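Local coordinates for protein putative siderophore-degrading esterase (Eurofung) (Emericella nidulans, PDB 6GUO) that hydrolyses the ester bonds of the bacterial siderophore enterobactin inside the fungal cell, so that its iron is released, at residues P218-S223 / C272-K277; F182-A187 / M297-L302; H164-L169 / S189-W194; L222-R227 / D256-L261. One frame throughout, in Å; residues are numbered along the deposited sequence. Where two conformers were deposited one is given.

Overall arrangement
The four contacts lead from one outer strand of the chain's alpha/beta-hydrolase sheet to the probable nucleophile elbow. Contact 1 pairs that strand, 273-279, with strand 219-225. Contact 2 lays the C-terminal helix on one face of the sheet; its centre is about 8 Å from that of contact 1, and V219 and R221 bond to the backbone of Y185. Contact 4 covers the opposite face with helix 254-268, its centre about 12 Å from that of contact 1, with which it shares L222 and S223. Contact 3, about 10 Å from contact 4 between centres, holds S165 of a GxSxG pattern; its S189 N lies 2.7 Å from S223 O, and a triethylene glycol is bound about 4 Å from the H164 side chain.

Contact 1. Residues P218-S223 / C272-K277; sequences PVLRLS and CKLEVK
L220 and L274 fit together on one face of two parallel strands, the tip of L274 lying against the length of L220. Methyl CD1 of L274 settles against CB, CG and CD2 of L220, the CD2 contact being 3.9 Å, and both side chains point the same way. Two residues on, V276 makes a similar contact: CG2, anti to the backbone N, leans on L222 CB at 4.0 Å. Y262 and L265 of helix 254-268 cover this greasy ridge.

The other face carries charge. R221 runs out extended beside E275, and its NE meets OE2 at 2.8 Å in a hydrogen-bonded salt bridge, in the guanidinium plane and almost straight (177°). OE2 is reached on its anti side, with the carboxylate turned 73° from the guanidinium. K277 CB lies over a guanidinium face, 3.5 Å from NH1, while NH2 has its own bond to Y279 OH. Nearer the strand starts, V219 CG1 packs on K273 CB.

Between the faces, backbone bonds alternate from strand to strand; L222 N to E275 O, at 2.8 Å, is the shortest of them. Such parallel pairing, with helices over both faces, typifies the alpha/beta-hydrolase fold, here at an outer strand.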
loop_
_atom_site.group_PDB
_atom_site.type_symbol
_atom_site.label_atom_id
_atom_site.label_comp_id
_atom_site.label_asym_id
_atom_site.label_seq_id
_atom_site.Cartn_x
_atom_site.Cartn_y
_atom_site.Cartn_z
ATOM N N PRO A 218 -3.270 -19.507 -18.109
ATOM C CA PRO A 218 -3.409 -18.425 -17.138
ATOM C C PRO A 218 -2.846 -18.740 -15.756
ATOM O O PRO A 218 -2.714 -19.906 -15.376
ATOM C CB PRO A 218 -4.924 -18.226 -17.061
ATOM C CG PRO A 218 -5.482 -19.563 -17.380
ATOM C CD PRO A 218 -4.567 -20.140 -18.408
ATOM N N VAL A 219 -2.525 -17.674 -15.031
ATOM C CA VAL A 219 -2.053 -17.738 -13.655
ATOM C C VAL A 219 -3.087 -16.997 -12.818
ATOM O O VAL A 219 -3.557 -15.941 -13.234
ATOM C CB VAL A 219 -0.667 -17.075 -13.524
ATOM C CG1 VAL A 219 -0.226 -16.997 -12.067
ATOM C CG2 VAL A 219 0.358 -17.838 -14.356
ATOM N N LEU A 220 -3.446 -17.559 -11.661
ATOM C CA LEU A 220 -4.398 -16.924 -10.733
ATOM C C LEU A 220 -3.826 -16.853 -9.319
ATOM O O LEU A 220 -3.290 -17.839 -8.813
ATOM C CB LEU A 220 -5.721 -17.699 -10.697
ATOM C CG LEU A 220 -6.781 -17.268 -9.674
ATOM C CD1 LEU A 220 -7.264 -15.846 -9.923
ATOM C CD2 LEU A 220 -7.951 -18.237 -9.670
ATOM N N ARG A 221 -3.971 -15.690 -8.683
ATOM C CA ARG A 221 -3.738 -15.544 -7.251
ATOM C C ARG A 221 -5.039 -15.113 -6.596
ATOM O O ARG A 221 -5.577 -14.058 -6.927
ATOM C CB ARG A 221 -2.644 -14.522 -6.943
ATOM C CG ARG A 221 -2.228 -14.536 -5.472
ATOM C CD ARG A 221 -1.066 -13.601 -5.203
ATOM N NE ARG A 221 -0.435 -13.845 -3.897
ATOM C CZ ARG A 221 -0.551 -13.081 -2.804
ATOM N NH1 ARG A 221 0.095 -13.438 -1.693
ATOM N NH2 ARG A 221 -1.285 -11.971 -2.791
ATOM N N LEU A 222 -5.539 -15.952 -5.689
ATOM C CA LEU A 222 -6.698 -15.638 -4.857
ATOM C C LEU A 222 -6.214 -15.149 -3.511
ATOM O O LEU A 222 -5.179 -15.596 -3.024
ATOM C CB LEU A 222 -7.561 -16.882 -4.647
ATOM C CG LEU A 222 -8.366 -17.310 -5.874
ATOM C CD1 LEU A 222 -8.754 -18.773 -5.777
ATOM C CD2 LEU A 222 -9.597 -16.428 -6.026
ATOM N N SER A 223 -6.970 -14.246 -2.896
ATOM C CA SER A 223 -6.653 -13.816 -1.538
ATOM C C SER A 223 -7.881 -13.353 -0.779
ATOM O O SER A 223 -8.912 -13.026 -1.373
ATOM C CB SER A 223 -5.580 -12.720 -1.548
ATOM O OG SER A 223 -6.086 -11.506 -2.078
ATOM N N CYS A 272 -1.728 -22.768 -15.026
ATOM C CA CYS A 272 -0.266 -22.891 -15.078
ATOM C C CYS A 272 0.347 -22.713 -13.691
ATOM O O CYS A 272 1.273 -23.434 -13.306
ATOM C CB CYS A 272 0.302 -21.838 -16.041
ATOM S SG CYS A 272 2.095 -21.648 -16.030
ATOM N N LYS A 273 -0.168 -21.729 -12.961
ATOM C CA LYS A 273 0.191 -21.512 -11.569
ATOM C C LYS A 273 -1.026 -20.975 -10.829
ATOM O O LYS A 273 -1.782 -20.163 -11.367
ATOM C CB LYS A 273 1.358 -20.532 -11.446
ATOM C CG LYS A 273 1.979 -20.534 -10.061
ATOM C CD LYS A 273 3.013 -19.443 -9.872
ATOM C CE LYS A 273 3.619 -19.540 -8.481
ATOM N NZ LYS A 273 4.617 -18.472 -8.216
ATOM N N LEU A 274 -1.195 -21.431 -9.594
ATOM C CA LEU A 274 -2.351 -21.095 -8.783
ATOM C C LEU A 274 -1.908 -20.945 -7.329
ATOM O O LEU A 274 -1.156 -21.768 -6.824
ATOM C CB LEU A 274 -3.406 -22.188 -8.932
ATOM C CG LEU A 274 -4.648 -22.137 -8.047
ATOM C CD1 LEU A 274 -5.442 -20.861 -8.263
ATOM C CD2 LEU A 274 -5.506 -23.368 -8.293
ATOM N N GLU A 275 -2.368 -19.884 -6.673
ATOM C CA GLU A 275 -1.985 -19.591 -5.298
ATOM C C GLU A 275 -3.168 -18.959 -4.580
ATOM O O GLU A 275 -3.920 -18.190 -5.173
ATOM C CB GLU A 275 -0.771 -18.648 -5.293
ATOM C CG GLU A 275 -0.351 -18.104 -3.931
ATOM C CD GLU A 275 1.014 -17.429 -3.967
ATOM O OE1 GLU A 275 2.018 -18.109 -4.266
ATOM O OE2 GLU A 275 1.091 -16.218 -3.693
ATOM N N VAL A 276 -3.332 -19.312 -3.308
ATOM C CA VAL A 276 -4.300 -18.665 -2.428
ATOM C C VAL A 276 -3.552 -18.187 -1.187
ATOM O O VAL A 276 -2.675 -18.893 -0.676
ATOM C CB VAL A 276 -5.498 -19.585 -2.062
ATOM C CG1 VAL A 276 -5.064 -20.823 -1.285
ATOM C CG2 VAL A 276 -6.557 -18.805 -1.284
ATOM N N LYS A 277 -3.898 -16.991 -0.719
ATOM C CA LYS A 277 -3.283 -16.404 0.475
ATOM C C LYS A 277 -4.366 -15.859 1.398
ATOM O O LYS A 277 -5.181 -15.030 0.988
ATOM C CB LYS A 277 -2.306 -15.288 0.077
ATOM C CG LYS A 277 -1.708 -14.477 1.227
ATOM C CD LYS A 277 -0.843 -15.314 2.158
ATOM C CE LYS A 277 -0.471 -14.549 3.425
ATOM N NZ LYS A 277 0.700 -13.652 3.251
#

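Contact 2. Residues F182-A187 / M297-L302; sequences FDVYLA and MFLSNL
A helix laid along one face of the central alpha/beta-hydrolase sheet packs here through V184 and L186, alternate residues of strand 184-188. V184 does most of the work, dividing its two methyls among three partners. CG2 meets CD1 of L302 tip to tip at 3.6 Å and also touches CD1 of L299 at 3.9 Å. CG1, placed anti to the backbone N by a chi1 of -178°, goes instead to F298, where it lies at the ring edge, 4.1 Å from CE2. L186 reaches the neighbouring ring atom: its CD2 is 3.9 Å from F298 CD2, approaching obliquely.

The helix runs nearly antiparallel to the strand, at 162°, and the axes of segments 184-187 and 297-301 come within 10.2 Å. This is the usual layering of the fold, in which helices sandwich a mostly parallel sheet, and helix 288-301, which follows the last strand, is part of one layer. Every touching group is hydrocarbon.

F298 also rests on V219 and R221 of strand 219-225 and on E275 of strand 273-279, while L299 touches A160 of strand 156-164. On the far side of the sheet, Y185 OH accepts a 3.0 Å bond from F182 N.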
loop_
_atom_site.group_PDB
_atom_site.type_symbol
_atom_site.label_atom_id
_atom_site.label_comp_id
_atom_site.label_asym_id
_atom_site.label_seq_id
_atom_site.Cartn_x
_atom_site.Cartn_y
_atom_site.Cartn_z
ATOM N N PHE A 182 -5.681 -11.745 -20.124
ATOM C CA PHE A 182 -4.492 -11.375 -19.356
ATOM C C PHE A 182 -3.684 -12.628 -19.058
ATOM O O PHE A 182 -4.228 -13.731 -19.038
ATOM C CB PHE A 182 -4.894 -10.690 -18.038
ATOM C CG PHE A 182 -5.687 -9.428 -18.235
ATOM C CD1 PHE A 182 -5.048 -8.194 -18.326
ATOM C CD2 PHE A 182 -7.070 -9.476 -18.377
ATOM C CE1 PHE A 182 -5.780 -7.033 -18.535
ATOM C CE2 PHE A 182 -7.806 -8.320 -18.586
ATOM C CZ PHE A 182 -7.160 -7.097 -18.670
ATOM N N ASP A 183 -2.389 -12.455 -18.819
ATOM C CA ASP A 183 -1.516 -13.575 -18.438
ATOM C C ASP A 183 -1.751 -13.994 -16.989
ATOM O O ASP A 183 -1.736 -15.190 -16.666
ATOM C CB ASP A 183 -0.049 -13.199 -18.635
ATOM C CG ASP A 183 0.272 -12.877 -20.074
ATOM O OD1 ASP A 183 0.059 -13.759 -20.926
ATOM O OD2 ASP A 183 0.719 -11.746 -20.361
ATOM N N VAL A 184 -1.982 -12.994 -16.137
ATOM C CA VAL A 184 -2.091 -13.167 -14.692
ATOM C C VAL A 184 -3.355 -12.477 -14.187
ATOM O O VAL A 184 -3.642 -11.347 -14.571
ATOM C CB VAL A 184 -0.865 -12.564 -13.982
ATOM C CG1 VAL A 184 -0.939 -12.789 -12.475
ATOM C CG2 VAL A 184 0.415 -13.166 -14.547
ATOM N N TYR A 185 -4.098 -13.176 -13.332
ATOM C CA TYR A 185 -5.309 -12.650 -12.709
ATOM C C TYR A 185 -5.094 -12.625 -11.210
ATOM O O TYR A 185 -4.678 -13.617 -10.615
ATOM C CB TYR A 185 -6.513 -13.516 -13.055
ATOM C CG TYR A 185 -6.744 -13.606 -14.542
ATOM C CD1 TYR A 185 -7.688 -12.802 -15.170
ATOM C CD2 TYR A 185 -5.997 -14.485 -15.330
ATOM C CE1 TYR A 185 -7.892 -12.876 -16.538
ATOM C CE2 TYR A 185 -6.195 -14.564 -16.697
ATOM C CZ TYR A 185 -7.143 -13.755 -17.294
ATOM O OH TYR A 185 -7.336 -13.829 -18.651
ATOM N N LEU A 186 -5.365 -11.475 -10.615
ATOM C CA LEU A 186 -5.190 -11.267 -9.191
ATOM C C LEU A 186 -6.568 -10.903 -8.661
ATOM O O LEU A 186 -7.035 -9.779 -8.836
ATOM C CB LEU A 186 -4.160 -10.163 -8.948
ATOM C CG LEU A 186 -2.801 -10.367 -9.624
ATOM C CD1 LEU A 186 -1.981 -9.091 -9.550
ATOM C CD2 LEU A 186 -2.039 -11.524 -8.993
ATOM N N ALA A 187 -7.232 -11.893 -8.070
ATOM C CA ALA A 187 -8.591 -11.750 -7.563
ATOM C C ALA A 187 -8.541 -11.673 -6.040
ATOM O O ALA A 187 -8.433 -12.695 -5.360
ATOM C CB ALA A 187 -9.443 -12.926 -8.015
ATOM N N MET A 297 4.053 -8.228 -5.901
ATOM C CA MET A 297 5.240 -9.058 -5.647
ATOM C C MET A 297 5.140 -10.416 -6.340
ATOM O O MET A 297 6.114 -10.881 -6.941
ATOM C CB MET A 297 5.461 -9.269 -4.143
ATOM C CG MET A 297 5.777 -8.018 -3.337
ATOM S SD MET A 297 7.196 -7.064 -3.906
ATOM C CE MET A 297 6.444 -5.934 -5.065
ATOM N N PHE A 298 3.962 -11.033 -6.257
ATOM C CA PHE A 298 3.674 -12.293 -6.941
ATOM C C PHE A 298 3.924 -12.157 -8.444
ATOM O O PHE A 298 4.607 -12.989 -9.037
ATOM C CB PHE A 298 2.227 -12.721 -6.648
ATOM C CG PHE A 298 1.767 -13.938 -7.409
ATOM C CD1 PHE A 298 1.981 -15.218 -6.906
ATOM C CD2 PHE A 298 1.069 -13.801 -8.603
ATOM C CE1 PHE A 298 1.535 -16.337 -7.597
ATOM C CE2 PHE A 298 0.620 -14.914 -9.296
ATOM C CZ PHE A 298 0.847 -16.184 -8.793
ATOM N N LEU A 299 3.399 -11.085 -9.031
ATOM C CA LEU A 299 3.589 -10.790 -10.455
ATOM C C LEU A 299 5.068 -10.630 -10.819
ATOM O O LEU A 299 5.544 -11.263 -11.761
ATOM C CB LEU A 299 2.794 -9.537 -10.842
ATOM C CG LEU A 299 2.873 -9.010 -12.273
ATOM C CD1 LEU A 299 2.444 -10.065 -13.283
ATOM C CD2 LEU A 299 2.004 -7.765 -12.387
ATOM N N SER A 300 5.789 -9.815 -10.051
ATOM C CA SER A 300 7.217 -9.586 -10.292
ATOM C C SER A 300 8.071 -10.850 -10.110
ATOM O O SER A 300 9.071 -11.014 -10.803
ATOM C CB SER A 300 7.738 -8.453 -9.409
ATOM O OG SER A 300 7.073 -7.236 -9.715
ATOM N N ASN A 301 7.659 -11.742 -9.205
ATOM C CA ASN A 301 8.365 -13.016 -8.981
ATOM C C ASN A 301 8.226 -14.035 -10.119
ATOM O O ASN A 301 9.023 -14.972 -10.200
ATOM C CB ASN A 301 7.917 -13.667 -7.666
ATOM C CG ASN A 301 8.340 -12.871 -6.441
ATOM O OD1 ASN A 301 9.276 -12.066 -6.488
ATOM N ND2 ASN A 301 7.642 -13.087 -5.336
ATOM N N LEU A 302 7.224 -13.866 -10.982
ATOM C CA LEU A 302 7.048 -14.733 -12.153
ATOM C C LEU A 302 8.107 -14.536 -13.243
ATOM O O LEU A 302 8.265 -15.411 -14.094
ATOM C CB LEU A 302 5.663 -14.522 -12.779
ATOM C CG LEU A 302 4.440 -14.876 -11.929
ATOM C CD1 LEU A 302 3.166 -14.359 -12.587
ATOM C CD2 LEU A 302 4.343 -16.374 -11.686
#

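Contact 3. Residues H164-L169 / S189-W194; sequences HSYGGL and SPSIWW
S165 has a strained backbone with positive phi (phi 62°, psi -120°), and its carbonyl is tied to the facing loop: S191 N donates to S165 O at 3.2 Å, from well above the carbonyl plane. The same oxygen takes L169 N of its own helix, so two donors share it. The strained turn fits the nucleophile elbow of a GxSxG pattern, in which S165 would probably be the nucleophile.

The missing side chain of G168 lets the loop come close, with P190 CB 3.6 Å from G168 C. S191 pushes inward beside the elbow: its OG is 3.4 Å from Y166 CD1, while its CB lies at the edge of that ring, in plane. Farther along, the Y166 and W194 side chains cross at about a right angle and their rings meet obliquely, with W194 CD1 3.6 Å from Y166 OH, the hydroxyl itself being bonded to E126. L169, its CG anti to the backbone N (chi1 176°), brings CD2 to W194 CB at 3.8 Å. At the other end S189 OG, bonded to E228, lies 3.5 Å from H164 NE2.

The loop leaves strand 184-188 and passes over the start of helix 166-177 on its way to helix 194-197. P190 is backed by C258 of helix 254-268, L169 by I199 of helix 199-208, and Y166 by helix 102-106.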
loop_
_atom_site.group_PDB
_atom_site.type_symbol
_atom_site.label_atom_id
_atom_site.label_comp_id
_atom_site.label_asym_id
_atom_site.label_seq_id
_atom_site.Cartn_x
_atom_site.Cartn_y
_atom_site.Cartn_z
ATOM N N HIS A 164 -10.395 -6.090 -6.521
ATOM C CA HIS A 164 -10.818 -6.435 -5.165
ATOM C C HIS A 164 -12.345 -6.391 -5.059
ATOM O O HIS A 164 -12.978 -5.515 -5.647
ATOM C CB HIS A 164 -10.198 -5.473 -4.149
ATOM C CG HIS A 164 -10.690 -5.669 -2.746
ATOM N ND1 HIS A 164 -11.766 -4.981 -2.233
ATOM C CD2 HIS A 164 -10.240 -6.464 -1.746
ATOM C CE1 HIS A 164 -11.961 -5.351 -0.979
ATOM N NE2 HIS A 164 -11.050 -6.248 -0.661
ATOM N N SER A 165 -12.910 -7.341 -4.304
ATOM C CA SER A 165 -14.361 -7.441 -4.069
ATOM C C SER A 165 -15.103 -7.672 -5.399
ATOM O O SER A 165 -14.829 -8.676 -6.061
ATOM C CB SER A 165 -14.895 -6.269 -3.213
ATOM O OG SER A 165 -14.854 -5.013 -3.861
ATOM N N TYR A 166 -16.014 -6.787 -5.818
ATOM C CA TYR A 166 -16.571 -6.915 -7.177
ATOM C C TYR A 166 -15.478 -6.935 -8.247
ATOM O O TYR A 166 -15.632 -7.611 -9.265
ATOM C CB TYR A 166 -17.583 -5.806 -7.492
ATOM C CG TYR A 166 -18.976 -5.988 -6.921
ATOM C CD1 TYR A 166 -19.363 -7.162 -6.256
ATOM C CD2 TYR A 166 -19.932 -4.994 -7.089
ATOM C CE1 TYR A 166 -20.640 -7.313 -5.755
ATOM C CE2 TYR A 166 -21.215 -5.142 -6.590
ATOM C CZ TYR A 166 -21.563 -6.304 -5.929
ATOM O OH TYR A 166 -22.827 -6.465 -5.425
ATOM N N GLY A 167 -14.386 -6.201 -8.017
ATOM C CA GLY A 167 -13.205 -6.275 -8.876
ATOM C C GLY A 167 -12.618 -7.675 -8.990
ATOM O O GLY A 167 -12.181 -8.084 -10.066
ATOM N N GLY A 168 -12.599 -8.411 -7.880
ATOM C CA GLY A 168 -12.130 -9.795 -7.862
ATOM C C GLY A 168 -13.081 -10.712 -8.611
ATOM O O GLY A 168 -12.649 -11.610 -9.335
ATOM N N LEU A 169 -14.380 -10.483 -8.430
ATOM C CA LEU A 169 -15.407 -11.183 -9.202
ATOM C C LEU A 169 -15.186 -10.963 -10.700
ATOM O O LEU A 169 -15.226 -11.917 -11.484
ATOM C CB LEU A 169 -16.806 -10.709 -8.785
ATOM C CG LEU A 169 -18.012 -11.270 -9.547
ATOM C CD1 LEU A 169 -18.132 -12.765 -9.327
ATOM C CD2 LEU A 169 -19.283 -10.552 -9.123
ATOM N N SER A 189 -10.168 -10.887 -2.433
ATOM C CA SER A 189 -11.475 -10.953 -1.773
ATOM C C SER A 189 -12.629 -10.981 -2.778
ATOM O O SER A 189 -13.547 -10.188 -2.675
ATOM C CB SER A 189 -11.634 -9.757 -0.829
ATOM O OG SER A 189 -10.525 -9.674 0.047
ATOM N N PRO A 190 -12.574 -11.890 -3.765
ATOM C CA PRO A 190 -13.574 -11.851 -4.834
ATOM C C PRO A 190 -14.970 -12.144 -4.299
ATOM O O PRO A 190 -15.130 -13.026 -3.451
ATOM C CB PRO A 190 -13.116 -12.962 -5.779
ATOM C CG PRO A 190 -12.397 -13.919 -4.890
ATOM C CD PRO A 190 -11.673 -13.045 -3.909
ATOM N N SER A 191 -15.964 -11.414 -4.796
ATOM C CA SER A 191 -17.346 -11.560 -4.339
ATOM C C SER A 191 -17.991 -12.816 -4.932
ATOM O O SER A 191 -18.957 -12.741 -5.701
ATOM C CB SER A 191 -18.153 -10.306 -4.691
ATOM O OG SER A 191 -17.525 -9.154 -4.165
ATOM N N ILE A 192 -17.465 -13.974 -4.539
ATOM C CA ILE A 192 -17.905 -15.263 -5.076
ATOM C C ILE A 192 -19.383 -15.490 -4.743
ATOM O O ILE A 192 -20.127 -15.995 -5.579
ATOM C CB ILE A 192 -16.988 -16.423 -4.599
ATOM C CG1 ILE A 192 -15.608 -16.275 -5.260
ATOM C CG2 ILE A 192 -17.588 -17.790 -4.937
ATOM C CD1 ILE A 192 -14.521 -17.171 -4.707
ATOM N N TRP A 193 -19.798 -15.062 -3.548
ATOM C CA TRP A 193 -21.212 -15.059 -3.121
ATOM C C TRP A 193 -22.217 -14.446 -4.105
ATOM O O TRP A 193 -23.378 -14.857 -4.125
ATOM C CB TRP A 193 -21.363 -14.340 -1.768
ATOM C CG TRP A 193 -20.991 -12.883 -1.801
ATOM C CD1 TRP A 193 -19.764 -12.342 -1.541
ATOM C CD2 TRP A 193 -21.854 -11.782 -2.115
ATOM N NE1 TRP A 193 -19.806 -10.977 -1.676
ATOM C CE2 TRP A 193 -21.076 -10.604 -2.028
ATOM C CE3 TRP A 193 -23.208 -11.676 -2.459
ATOM C CZ2 TRP A 193 -21.609 -9.333 -2.271
ATOM C CZ3 TRP A 193 -23.740 -10.410 -2.706
ATOM C CH2 TRP A 193 -22.937 -9.257 -2.614
ATOM N N TRP A 194 -21.778 -13.461 -4.890
ATOM C CA TRP A 194 -22.672 -12.645 -5.719
ATOM C C TRP A 194 -23.647 -13.446 -6.585
ATOM O O TRP A 194 -23.256 -14.389 -7.273
ATOM C CB TRP A 194 -21.870 -11.682 -6.603
ATOM C CG TRP A 194 -22.751 -10.788 -7.412
ATOM C CD1 TRP A 194 -23.386 -9.658 -6.989
ATOM C CD2 TRP A 194 -23.121 -10.970 -8.779
ATOM N NE1 TRP A 194 -24.119 -9.112 -8.016
ATOM C CE2 TRP A 194 -23.975 -9.899 -9.126
ATOM C CE3 TRP A 194 -22.808 -11.930 -9.750
ATOM C CZ2 TRP A 194 -24.523 -9.764 -10.404
ATOM C CZ3 TRP A 194 -23.354 -11.796 -11.022
ATOM C CH2 TRP A 194 -24.200 -10.717 -11.336
#

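Contact 4. Residues L222-R227 / D256-L261; sequences LSFGSR and DNCEEL
F224 and C258 form the heart of this contact. The ring carbon CD2 lies 3.5 Å from C258 CB, approached obliquely, and the sulfur follows: SG is 4.9 Å from the ring centroid and 57° off its normal, a slanting Cys sulfur-aromatic contact. F224 holds its ring here with CG lying between the backbone N and the carbonyl carbon. E259 comes from another side, its chain bent at chi2 so that OE1 sits in the ring plane at the edge, 3.7 Å from CZ. The carboxylate stands nearly perpendicular to the ring, at 88°, and such an edge approach would place the negative oxygen near the weakly positive ring hydrogens.

L222 extends the greasy surface along the strand. Its CD2 is 4.3 Å from L261 CD2, one helical turn on from C258, and its CD1 lies 4.0 Å from C258 O. Segments 222-225 and 256-261 run nearly antiparallel, at 158°, in the helix-on-sheet layer of an alpha/beta hydrolase.

Farther out, the helix start is tied to the loop beyond the strand: Q229 OE1 accepts from D256 N, and N255 ND2 donates to S226 O. M254 and N255 also touch the F224 side chain. I192 packs on L261 and N257, and E228 bonds to G225 N.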
loop_
_atom_site.group_PDB
_atom_site.type_symbol
_atom_site.label_atom_id
_atom_site.label_comp_id
_atom_site.label_asym_id
_atom_site.label_seq_id
_atom_site.Cartn_x
_atom_site.Cartn_y
_atom_site.Cartn_z
ATOM N N LEU A 222 -5.539 -15.952 -5.689
ATOM C CA LEU A 222 -6.698 -15.638 -4.857
ATOM C C LEU A 222 -6.214 -15.149 -3.511
ATOM O O LEU A 222 -5.179 -15.596 -3.024
ATOM C CB LEU A 222 -7.561 -16.882 -4.647
ATOM C CG LEU A 222 -8.366 -17.310 -5.874
ATOM C CD1 LEU A 222 -8.754 -18.773 -5.777
ATOM C CD2 LEU A 222 -9.597 -16.428 -6.026
ATOM N N SER A 223 -6.970 -14.246 -2.896
ATOM C CA SER A 223 -6.653 -13.816 -1.538
ATOM C C SER A 223 -7.881 -13.353 -0.779
ATOM O O SER A 223 -8.912 -13.026 -1.373
ATOM C CB SER A 223 -5.580 -12.720 -1.548
ATOM O OG SER A 223 -6.086 -11.506 -2.078
ATOM N N PHE A 224 -7.761 -13.343 0.544
ATOM C CA PHE A 224 -8.807 -12.829 1.415
ATOM C C PHE A 224 -8.213 -12.526 2.780
ATOM O O PHE A 224 -7.141 -13.027 3.122
ATOM C CB PHE A 224 -9.979 -13.824 1.532
ATOM C CG PHE A 224 -9.597 -15.167 2.093
ATOM C CD1 PHE A 224 -9.695 -15.425 3.462
ATOM C CD2 PHE A 224 -9.138 -16.181 1.254
ATOM C CE1 PHE A 224 -9.347 -16.668 3.980
ATOM C CE2 PHE A 224 -8.791 -17.425 1.766
ATOM C CZ PHE A 224 -8.892 -17.668 3.127
ATOM N N GLY A 225 -8.895 -11.682 3.541
ATOM C CA GLY A 225 -8.524 -11.429 4.932
ATOM C C GLY A 225 -9.212 -12.423 5.845
ATOM O O GLY A 225 -10.377 -12.750 5.625
ATOM N N SER A 226 -8.516 -12.891 6.884
ATOM C CA SER A 226 -9.077 -13.913 7.784
ATOM C C SER A 226 -10.369 -13.467 8.476
ATOM O O SER A 226 -11.244 -14.290 8.745
ATOM C CB SER A 226 -8.049 -14.362 8.834
ATOM O OG SER A 226 -7.835 -13.357 9.814
ATOM N N ARG A 227 -10.486 -12.169 8.745
ATOM C CA ARG A 227 -11.655 -11.617 9.423
ATOM C C ARG A 227 -12.883 -11.428 8.535
ATOM O O ARG A 227 -13.954 -11.123 9.054
ATOM C CB ARG A 227 -11.312 -10.286 10.080
ATOM C CG ARG A 227 -10.263 -10.410 11.161
ATOM C CD ARG A 227 -10.012 -9.072 11.815
ATOM N NE ARG A 227 -9.229 -9.205 13.042
ATOM C CZ ARG A 227 -8.860 -8.185 13.816
ATOM N NH1 ARG A 227 -9.198 -6.935 13.505
ATOM N NH2 ARG A 227 -8.152 -8.417 14.917
ATOM N N ASP A 256 -14.228 -19.431 3.071
ATOM C CA ASP A 256 -14.528 -20.775 2.568
ATOM C C ASP A 256 -14.781 -20.809 1.054
ATOM O O ASP A 256 -14.339 -21.747 0.385
ATOM C CB ASP A 256 -15.709 -21.411 3.327
ATOM C CG ASP A 256 -15.369 -21.762 4.778
ATOM O OD1 ASP A 256 -14.184 -21.984 5.108
ATOM O OD2 ASP A 256 -16.304 -21.828 5.600
ATOM N N ASN A 257 -15.473 -19.805 0.512
ATOM C CA ASN A 257 -15.681 -19.727 -0.945
ATOM C C ASN A 257 -14.346 -19.646 -1.701
ATOM O O ASN A 257 -14.160 -20.340 -2.701
ATOM C CB ASN A 257 -16.581 -18.543 -1.344
ATOM C CG ASN A 257 -18.058 -18.784 -1.054
ATOM O OD1 ASN A 257 -18.478 -19.894 -0.728
ATOM N ND2 ASN A 257 -18.862 -17.728 -1.181
ATOM N N CYS A 258 -13.423 -18.815 -1.214
ATOM C CA CYS A 258 -12.089 -18.703 -1.817
ATOM C C CYS A 258 -11.305 -20.006 -1.762
ATOM O O CYS A 258 -10.759 -20.444 -2.779
ATOM C CB CYS A 258 -11.259 -17.618 -1.139
ATOM S SG CYS A 258 -11.717 -15.956 -1.629
ATOM N N GLU A 259 -11.240 -20.602 -0.571
ATOM C CA GLU A 259 -10.496 -21.853 -0.367
ATOM C C GLU A 259 -11.065 -22.996 -1.212
ATOM O O GLU A 259 -10.310 -23.784 -1.784
ATOM C CB GLU A 259 -10.476 -22.254 1.117
ATOM C CG GLU A 259 -9.555 -21.406 1.993
ATOM C CD GLU A 259 -8.065 -21.668 1.778
ATOM O OE1 GLU A 259 -7.254 -20.853 2.265
ATOM O OE2 GLU A 259 -7.687 -22.670 1.132
ATOM N N GLU A 260 -12.390 -23.071 -1.297
ATOM C CA GLU A 260 -13.049 -24.102 -2.108
ATOM C C GLU A 260 -12.836 -23.894 -3.603
ATOM O O GLU A 260 -12.613 -24.863 -4.330
ATOM C CB GLU A 260 -14.541 -24.197 -1.776
ATOM C CG GLU A 260 -14.801 -24.963 -0.488
ATOM C CD GLU A 260 -16.138 -24.648 0.147
ATOM O OE1 GLU A 260 -17.079 -24.242 -0.570
ATOM O OE2 GLU A 260 -16.250 -24.806 1.383
ATOM N N LEU A 261 -12.891 -22.642 -4.058
ATOM C CA LEU A 261 -12.589 -22.327 -5.462
ATOM C C LEU A 261 -11.144 -22.673 -5.797
ATOM O O LEU A 261 -10.870 -23.268 -6.846
ATOM C CB LEU A 261 -12.857 -20.852 -5.779
ATOM C CG LEU A 261 -12.586 -20.413 -7.227
ATOM C CD1 LEU A 261 -13.418 -21.219 -8.216
ATOM C CD2 LEU A 261 -12.853 -18.928 -7.395
#